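Local atomic coordinates of peptidase, zinc-dependent (Methanocorpusculum labreanum, PDB entry 3LMC), a protein that probably acts as a zinc-dependent metallopeptidase of the M54 family, and also holds an iron ion on four cysteines. Residues F71-M76 against H88-L92; C160-I166 against K181-C187. All coordinates share one frame; numbering follows the deposited sequence.

Contact 1: F71-M76 against H88-L92; sequences FKPADM and HEKIL
F71 and E89 bring the two backbones closest, with CA of F71 6.7 Å from CA of E89. Each segment begins where a helix ends. K72 leaves the helical path after helix 68-71, and E89 does so after helix 78-88. The chain from P73 to M76 makes a type I beta turn, while 90-92 enters strand 90-94. No strand pairing or other hydrogen bond joins the two segments, so the contact rests on packing, mostly of side chains.

The F71 ring presents one face to I91. The delta methyl CD1 of I91 makes a CH-pi contact, 3.7 Å from the centroid of the F71 ring and off centre toward the rim. H4 meets F71 edge-to-face, and F63 and R64 of helix 53-66 also touch its side chain.

E89 folds back at chi2 (-58°), which turns its carboxylate toward the loop. Its OE2 lies 3.3 Å from CD of P73. The methyl CE of M76, a selenomethionine, is 3.7 Å from the same OE2 of E89. M76 runs extended through chi2 and then bends at chi3 (-71°), and CE ends 3.8 Å from CB of H88. K72 braces the turn from its own side: NZ of K72 donates to O of M76 at 2.7 Å and also to O of P73.

OE1 of E89 comes near O of F71, but both are acceptors and cannot bond. E89 finds its polar partner elsewhere, in a hydrogen bond between OE1 and NE2 of H4 in strand 3-7. The loop therefore covers a buried carboxylate with the carbons of P73 and M76. Its charge is probably eased by H4, while packing alone joins the loop to the start of the strand.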
ATOM      1  N   PHE A  71     -15.697   6.463   0.394  1.00 22.37           N
ATOM      2  CA  PHE A  71     -14.514   7.248   0.002  1.00 29.80           C
ATOM      3  C   PHE A  71     -14.738   8.702  -0.442  1.00 30.41           C
ATOM      4  O   PHE A  71     -13.790   9.494  -0.455  1.00 32.06           O
ATOM      5  CB  PHE A  71     -13.724   6.512  -1.085  1.00 29.17           C
ATOM      6  CG  PHE A  71     -13.293   5.131  -0.684  1.00 27.34           C
ATOM      7  CD1 PHE A  71     -12.178   4.944   0.125  1.00 27.81           C
ATOM      8  CD2 PHE A  71     -14.007   4.015  -1.106  1.00 25.93           C
ATOM      9  CE1 PHE A  71     -11.790   3.664   0.504  1.00 23.65           C
ATOM     10  CE2 PHE A  71     -13.614   2.732  -0.737  1.00 24.65           C
ATOM     11  CZ  PHE A  71     -12.513   2.558   0.064  1.00 24.92           C
ATOM     12  N   LYS A  72     -15.966   9.050  -0.819  1.00 27.98           N
ATOM     13  CA  LYS A  72     -16.236  10.387  -1.357  1.00 22.40           C
ATOM     14  C   LYS A  72     -16.349  11.424  -0.240  1.00 22.19           C
ATOM     15  O   LYS A  72     -17.152  11.255   0.670  1.00 26.04           O
ATOM     16  CB  LYS A  72     -17.513  10.364  -2.200  1.00 19.73           C
ATOM     17  CG  LYS A  72     -17.957  11.722  -2.712  1.00 23.57           C
ATOM     18  CD  LYS A  72     -19.250  11.624  -3.515  1.00 29.29           C
ATOM     19  CE  LYS A  72     -20.481  11.786  -2.625  1.00 31.50           C
ATOM     20  NZ  LYS A  72     -20.492  13.066  -1.826  1.00 31.53           N
ATOM     21  N   PRO A  73     -15.534  12.493  -0.293  1.00 22.36           N
ATOM     22  CA  PRO A  73     -15.676  13.583   0.680  1.00 27.17           C
ATOM     23  C   PRO A  73     -17.107  14.109   0.651  1.00 32.38           C
ATOM     24  O   PRO A  73     -17.737  14.071  -0.405  1.00 29.87           O
ATOM     25  CB  PRO A  73     -14.725  14.659   0.144  1.00 25.08           C
ATOM     26  CG  PRO A  73     -13.713  13.912  -0.631  1.00 28.56           C
ATOM     27  CD  PRO A  73     -14.455  12.756  -1.260  1.00 27.89           C
ATOM     28  N   ALA A  74     -17.616  14.578   1.789  1.00 36.79           N
ATOM     29  CA  ALA A  74     -18.960  15.151   1.846  1.00 42.27           C
ATOM     30  C   ALA A  74     -19.148  16.301   0.853  1.00 42.38           C
ATOM     31  O   ALA A  74     -20.207  16.441   0.257  1.00 43.75           O
ATOM     32  CB  ALA A  74     -19.275  15.620   3.262  1.00 46.73           C
ATOM     33  N   ASP A  75     -18.114  17.116   0.671  1.00 42.65           N
ATOM     34  CA  ASP A  75     -18.219  18.289  -0.189  1.00 42.84           C
ATOM     35  C   ASP A  75     -17.947  17.989  -1.663  1.00 40.25           C
ATOM     36  O   ASP A  75     -17.716  18.907  -2.448  1.00 42.82           O
ATOM     37  CB  ASP A  75     -17.287  19.411   0.303  1.00 42.27           C
ATOM     38  CG  ASP A  75     -15.808  19.071   0.133  1.00 44.37           C
ATOM     39  OD1 ASP A  75     -15.488  18.022  -0.478  1.00 40.86           O
ATOM     40  OD2 ASP A  75     -14.963  19.858   0.615  1.00 46.13           O
HETATM   41  N   MSE A  76     -17.969  16.714  -2.037  1.00 37.38           N
HETATM   42  CA  MSE A  76     -17.708  16.327  -3.426  1.00 34.98           C
HETATM   43  C   MSE A  76     -18.943  15.776  -4.146  1.00 32.98           C
HETATM   44  O   MSE A  76     -19.548  14.784  -3.725  1.00 36.39           O
HETATM   45  CB  MSE A  76     -16.543  15.330  -3.525  1.00 31.82           C
HETATM   46  CG  MSE A  76     -16.211  14.955  -4.962  1.00 30.05           C
HETATM   47 SE   MSE A  76     -14.877  13.529  -5.138  1.00 34.89          SE
HETATM   48  CE  MSE A  76     -13.303  14.530  -4.567  1.00 18.37           C
ATOM     49  N   HIS A  88      -8.516  11.494  -6.966  1.00 14.30           N
ATOM     50  CA  HIS A  88      -8.655  12.206  -5.697  1.00 20.00           C
ATOM     51  C   HIS A  88      -8.569  11.337  -4.455  1.00 24.13           C
ATOM     52  O   HIS A  88      -8.071  11.782  -3.419  1.00 26.13           O
ATOM     53  CB  HIS A  88      -9.962  13.001  -5.684  1.00 22.17           C
ATOM     54  CG  HIS A  88      -9.985  14.117  -6.675  1.00 24.51           C
ATOM     55  ND1 HIS A  88      -9.524  15.381  -6.383  1.00 30.29           N
ATOM     56  CD2 HIS A  88     -10.402  14.156  -7.962  1.00 27.45           C
ATOM     57  CE1 HIS A  88      -9.650  16.150  -7.448  1.00 31.68           C
ATOM     58  NE2 HIS A  88     -10.183  15.432  -8.419  1.00 31.14           N
ATOM     59  N   GLU A  89      -9.069  10.111  -4.540  1.00 21.21           N
ATOM     60  CA  GLU A  89      -9.138   9.264  -3.355  1.00 18.42           C
ATOM     61  C   GLU A  89      -8.224   8.055  -3.522  1.00 13.56           C
ATOM     62  O   GLU A  89      -8.644   6.988  -3.965  1.00 15.02           O
ATOM     63  CB  GLU A  89     -10.586   8.850  -3.077  1.00 18.73           C
ATOM     64  CG  GLU A  89     -11.554  10.036  -3.050  1.00 22.69           C
ATOM     65  CD  GLU A  89     -11.183  11.091  -2.004  1.00 27.95           C
ATOM     66  OE1 GLU A  89     -10.700  10.720  -0.911  1.00 26.27           O
ATOM     67  OE2 GLU A  89     -11.382  12.298  -2.270  1.00 26.00           O
ATOM     68  N   LYS A  90      -6.954   8.255  -3.196  1.00 12.26           N
ATOM     69  CA  LYS A  90      -5.953   7.220  -3.368  1.00 14.77           C
ATOM     70  C   LYS A  90      -6.191   6.173  -2.303  1.00 20.03           C
ATOM     71  O   LYS A  90      -6.477   6.513  -1.159  1.00 22.05           O
ATOM     72  CB  LYS A  90      -4.559   7.808  -3.186  1.00 14.46           C
ATOM     73  CG  LYS A  90      -4.257   9.012  -4.082  1.00 15.91           C
ATOM     74  CD  LYS A  90      -4.561   8.736  -5.540  1.00 14.92           C
ATOM     75  CE  LYS A  90      -4.088   9.927  -6.436  1.00 16.72           C
ATOM     76  NZ  LYS A  90      -4.419   9.668  -7.875  1.00 13.29           N
ATOM     77  N   ILE A  91      -6.078   4.903  -2.669  1.00 21.19           N
ATOM     78  CA  ILE A  91      -6.211   3.830  -1.691  1.00 17.99           C
ATOM     79  C   ILE A  91      -4.978   2.940  -1.635  1.00 17.18           C
ATOM     80  O   ILE A  91      -4.480   2.501  -2.670  1.00 17.89           O
ATOM     81  CB  ILE A  91      -7.427   2.958  -2.007  1.00 17.06           C
ATOM     82  CG1 ILE A  91      -8.702   3.800  -1.896  1.00 18.16           C
ATOM     83  CG2 ILE A  91      -7.456   1.706  -1.112  1.00 15.84           C
ATOM     84  CD1 ILE A  91      -9.945   3.115  -2.457  1.00 20.16           C
ATOM     85  N   LEU A  92      -4.504   2.676  -0.421  1.00 18.08           N
ATOM     86  CA  LEU A  92      -3.505   1.638  -0.181  1.00 15.37           C
ATOM     87  C   LEU A  92      -4.185   0.481   0.552  1.00 16.85           C
ATOM     88  O   LEU A  92      -4.640   0.635   1.692  1.00 17.98           O
ATOM     89  CB  LEU A  92      -2.346   2.176   0.670  1.00 10.18           C
ATOM     90  CG  LEU A  92      -1.324   1.130   1.163  1.00 13.36           C
ATOM     91  CD1 LEU A  92      -0.708   0.373  -0.004  1.00  7.04           C
ATOM     92  CD2 LEU A  92      -0.214   1.733   2.057  1.00 12.93           C
TER

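Contact 2: C160-I166 against K181-C187; sequences CDNPGCI and KYFCGKC. With FE (Fe (III) ion), chain B.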
ATOM      1  N   CYS A 160      13.984   5.351  -6.675  1.00 32.87           N
ATOM      2  CA  CYS A 160      15.096   6.203  -6.319  1.00 30.77           C
ATOM      3  C   CYS A 160      16.357   5.359  -6.132  1.00 31.38           C
ATOM      4  O   CYS A 160      16.277   4.178  -5.738  1.00 33.17           O
ATOM      5  CB  CYS A 160      14.738   6.931  -5.032  1.00 33.00           C
ATOM      6  SG  CYS A 160      16.002   7.995  -4.407  1.00 26.44           S
ATOM      7  N   ASP A 161      17.510   5.966  -6.415  1.00 25.57           N
ATOM      8  CA  ASP A 161      18.816   5.304  -6.309  1.00 30.60           C
ATOM      9  C   ASP A 161      19.384   5.244  -4.891  1.00 31.57           C
ATOM     10  O   ASP A 161      20.250   4.417  -4.596  1.00 35.24           O
ATOM     11  CB  ASP A 161      19.835   6.003  -7.206  1.00 35.49           C
ATOM     12  CG  ASP A 161      19.773   5.519  -8.623  1.00 45.11           C
ATOM     13  OD1 ASP A 161      19.230   4.408  -8.838  1.00 51.62           O
ATOM     14  OD2 ASP A 161      20.258   6.246  -9.516  1.00 43.92           O
ATOM     15  N   ASN A 162      18.914   6.148  -4.039  1.00 27.57           N
ATOM     16  CA  ASN A 162      19.346   6.239  -2.649  1.00 22.35           C
ATOM     17  C   ASN A 162      18.687   5.140  -1.805  1.00 23.11           C
ATOM     18  O   ASN A 162      17.483   5.178  -1.566  1.00 26.86           O
ATOM     19  CB  ASN A 162      18.988   7.633  -2.119  1.00 21.59           C
ATOM     20  CG  ASN A 162      19.470   7.864  -0.710  1.00 26.38           C
ATOM     21  OD1 ASN A 162      19.810   6.916   0.005  1.00 27.40           O
ATOM     22  ND2 ASN A 162      19.506   9.134  -0.296  1.00 22.96           N
ATOM     23  N   PRO A 163      19.484   4.151  -1.359  1.00 30.16           N
ATOM     24  CA  PRO A 163      19.041   2.928  -0.662  1.00 31.69           C
ATOM     25  C   PRO A 163      18.408   3.194   0.714  1.00 31.70           C
ATOM     26  O   PRO A 163      17.742   2.304   1.275  1.00 27.05           O
ATOM     27  CB  PRO A 163      20.343   2.125  -0.485  1.00 36.36           C
ATOM     28  CG  PRO A 163      21.336   2.752  -1.435  1.00 36.82           C
ATOM     29  CD  PRO A 163      20.948   4.196  -1.525  1.00 33.67           C
ATOM     30  N   GLY A 164      18.640   4.390   1.256  1.00 22.28           N
ATOM     31  CA  GLY A 164      17.968   4.821   2.465  1.00 22.77           C
ATOM     32  C   GLY A 164      16.646   5.529   2.209  1.00 26.03           C
ATOM     33  O   GLY A 164      15.897   5.795   3.146  1.00 29.63           O
ATOM     34  N   CYS A 165      16.348   5.840   0.946  1.00 23.36           N
ATOM     35  CA  CYS A 165      15.107   6.549   0.628  1.00 16.93           C
ATOM     36  C   CYS A 165      13.921   5.605   0.475  1.00 18.23           C
ATOM     37  O   CYS A 165      14.072   4.470   0.015  1.00 20.61           O
ATOM     38  CB  CYS A 165      15.272   7.401  -0.642  1.00 16.53           C
ATOM     39  SG  CYS A 165      13.736   8.254  -1.121  1.00 24.06           S
ATOM     40  N   ILE A 166      12.740   6.085   0.849  1.00 20.12           N
ATOM     41  CA  ILE A 166      11.518   5.285   0.787  1.00 23.11           C
ATOM     42  C   ILE A 166      11.253   4.764  -0.628  1.00 26.45           C
ATOM     43  O   ILE A 166      10.667   3.680  -0.799  1.00 25.67           O
ATOM     44  CB  ILE A 166      10.293   6.104   1.234  1.00 24.21           C
ATOM     45  CG1 ILE A 166      10.332   6.328   2.744  1.00 27.67           C
ATOM     46  CG2 ILE A 166       9.000   5.391   0.842  1.00 19.78           C
ATOM     47  CD1 ILE A 166       9.560   5.330   3.524  1.00 25.55           C
ATOM     48  N   LYS A 181      12.768   5.731   7.256  1.00 17.75           N
ATOM     49  CA  LYS A 181      11.488   6.406   7.129  1.00 18.41           C
ATOM     50  C   LYS A 181      11.800   7.822   6.675  1.00 20.70           C
ATOM     51  O   LYS A 181      11.851   8.754   7.481  1.00 19.99           O
ATOM     52  CB  LYS A 181      10.709   6.373   8.454  1.00 15.60           C
ATOM     53  CG  LYS A 181      10.123   4.980   8.770  1.00 15.95           C
ATOM     54  CD  LYS A 181       9.632   4.860  10.193  1.00 19.81           C
ATOM     55  CE  LYS A 181       9.389   3.392  10.558  1.00 22.94           C
ATOM     56  NZ  LYS A 181       9.237   3.185  12.031  1.00 23.80           N
ATOM     57  N   TYR A 182      11.987   7.969   5.367  1.00 18.06           N
ATOM     58  CA  TYR A 182      12.756   9.078   4.816  1.00 22.90           C
ATOM     59  C   TYR A 182      12.515   9.203   3.314  1.00 21.64           C
ATOM     60  O   TYR A 182      12.692   8.243   2.570  1.00 18.30           O
ATOM     61  CB  TYR A 182      14.247   8.788   5.071  1.00 24.68           C
ATOM     62  CG  TYR A 182      15.247   9.750   4.466  1.00 30.11           C
ATOM     63  CD1 TYR A 182      15.355  11.050   4.932  1.00 35.10           C
ATOM     64  CD2 TYR A 182      16.122   9.341   3.461  1.00 35.15           C
ATOM     65  CE1 TYR A 182      16.284  11.932   4.403  1.00 36.92           C
ATOM     66  CE2 TYR A 182      17.062  10.224   2.915  1.00 35.27           C
ATOM     67  CZ  TYR A 182      17.132  11.517   3.395  1.00 38.07           C
ATOM     68  OH  TYR A 182      18.049  12.410   2.883  1.00 42.07           O
ATOM     69  N   PHE A 183      12.097  10.381   2.872  1.00 21.88           N
ATOM     70  CA  PHE A 183      12.148  10.711   1.457  1.00 21.83           C
ATOM     71  C   PHE A 183      13.348  11.619   1.251  1.00 22.22           C
ATOM     72  O   PHE A 183      13.428  12.675   1.882  1.00 23.22           O
ATOM     73  CB  PHE A 183      10.890  11.460   1.031  1.00 25.62           C
ATOM     74  CG  PHE A 183       9.687  10.582   0.846  1.00 23.45           C
ATOM     75  CD1 PHE A 183       9.508   9.885  -0.322  1.00 19.79           C
ATOM     76  CD2 PHE A 183       8.723  10.480   1.833  1.00 22.10           C
ATOM     77  CE1 PHE A 183       8.415   9.091  -0.504  1.00 20.28           C
ATOM     78  CE2 PHE A 183       7.621   9.680   1.653  1.00 16.45           C
ATOM     79  CZ  PHE A 183       7.464   8.989   0.477  1.00 15.71           C
ATOM     80  N   CYS A 184      14.279  11.225   0.381  1.00 19.54           N
ATOM     81  CA  CYS A 184      15.458  12.056   0.125  1.00 23.14           C
ATOM     82  C   CYS A 184      15.061  13.407  -0.475  1.00 26.07           C
ATOM     83  O   CYS A 184      13.879  13.665  -0.726  1.00 28.17           O
ATOM     84  CB  CYS A 184      16.452  11.346  -0.792  1.00 28.66           C
ATOM     85  SG  CYS A 184      15.960  11.283  -2.529  1.00 28.01           S
ATOM     86  N   GLY A 185      16.049  14.264  -0.704  1.00 29.19           N
ATOM     87  CA  GLY A 185      15.788  15.614  -1.174  1.00 31.90           C
ATOM     88  C   GLY A 185      15.112  15.630  -2.532  1.00 30.57           C
ATOM     89  O   GLY A 185      14.096  16.309  -2.737  1.00 32.50           O
ATOM     90  N   LYS A 186      15.688  14.882  -3.467  1.00 25.65           N
ATOM     91  CA  LYS A 186      15.119  14.753  -4.800  1.00 29.24           C
ATOM     92  C   LYS A 186      13.647  14.312  -4.729  1.00 30.22           C
ATOM     93  O   LYS A 186      12.782  14.878  -5.401  1.00 31.72           O
ATOM     94  CB  LYS A 186      15.934  13.751  -5.617  1.00 32.54           C
ATOM     95  CG  LYS A 186      15.432  13.582  -7.043  1.00 39.34           C
ATOM     96  CD  LYS A 186      16.172  12.463  -7.772  1.00 42.66           C
ATOM     97  CE  LYS A 186      16.045  11.134  -7.049  1.00 41.59           C
ATOM     98  NZ  LYS A 186      14.621  10.722  -6.925  1.00 42.77           N
ATOM     99  N   CYS A 187      13.354  13.305  -3.911  1.00 23.90           N
ATOM    100  CA  CYS A 187      11.991  12.782  -3.862  1.00 14.49           C
ATOM    101  C   CYS A 187      11.011  13.730  -3.178  1.00 23.59           C
ATOM    102  O   CYS A 187       9.892  13.884  -3.662  1.00 27.34           O
ATOM    103  CB  CYS A 187      11.956  11.395  -3.245  1.00 17.31           C
ATOM    104  SG  CYS A 187      12.779  10.129  -4.233  1.00 27.84           S
TER
HETATM  105 FE    FE B 211      14.667   9.393  -3.037  1.00 22.47          FE
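Y182 receives O of G164 at its ring edge, in the ring plane, with that oxygen 3.6 Å from CD2 of Y182. The N162 amide also comes to the ring edge, its plane turned 68° from the ring. One face of the Y182 ring lies under the backbone N of C184. The F183 ring is met over a face: CB of I166 makes a CH-pi contact 4.1 Å from the centroid of that ring.

Between the rings, N of I166 donates to O of Y182 at 2.8 Å, nearly in line with the carbonyl bond. Beyond them, SG of C160, C165, C184 and C187 bind the iron, each at 2.4 Å. This four-cysteine coordination is like that of rubredoxin, though only C184 and C187 form a CxxC pair. N of C184 donates to SG of C165 at 3.4 Å and almost straight (175°). N of N162 donates to SG of C160, and N of C187 to SG of C184, the latter capping helix 185-191. These N-H groups, with NZ of K186 near SG of C160, would probably ease the negative charge of the thiolates.

An extended chi1 of N162 (-176°) carries its amide to the Y182 edge and lets OD1 of N162 accept from N of G164 at 3.1 Å, an Asx turn. With an alanine here, N of G164 would probably lose this acceptor and Y182 its amide neighbour, leaving the N162-C165 turn to its backbone bond.

F183 packs on V26 and L27 of helix 16-27 and on L191 of helix 185-191. K181 forms salt bridges with E22 of helix 16-27 and D141 of helix 136-154. O of I166 accepts from ND1 of H149 on that same long helix, which ties this lobe to a zinc ligand.

Overall arrangement
Contact 1 closes before contact 2 opens, and both belong to the M54 peptidase region of the chain. Their centres are about 27 Å apart and their nearest atoms about 10 Å, so they do not touch. Contact 1 packs the loop between helices 68-71 and 78-88 against strand 90-94, the middle strand of the five-stranded sheet. Contact 2 joins the loop after helix 136-154 to the start of helix 185-191. Helix 136-154 carries zinc ligands H149 and H153, and H159 follows it. Contact 1 is thus plain packing away from the metals. Contact 2 is a metal-bound lobe bordering the zinc site, consistent with a structural role for the iron site.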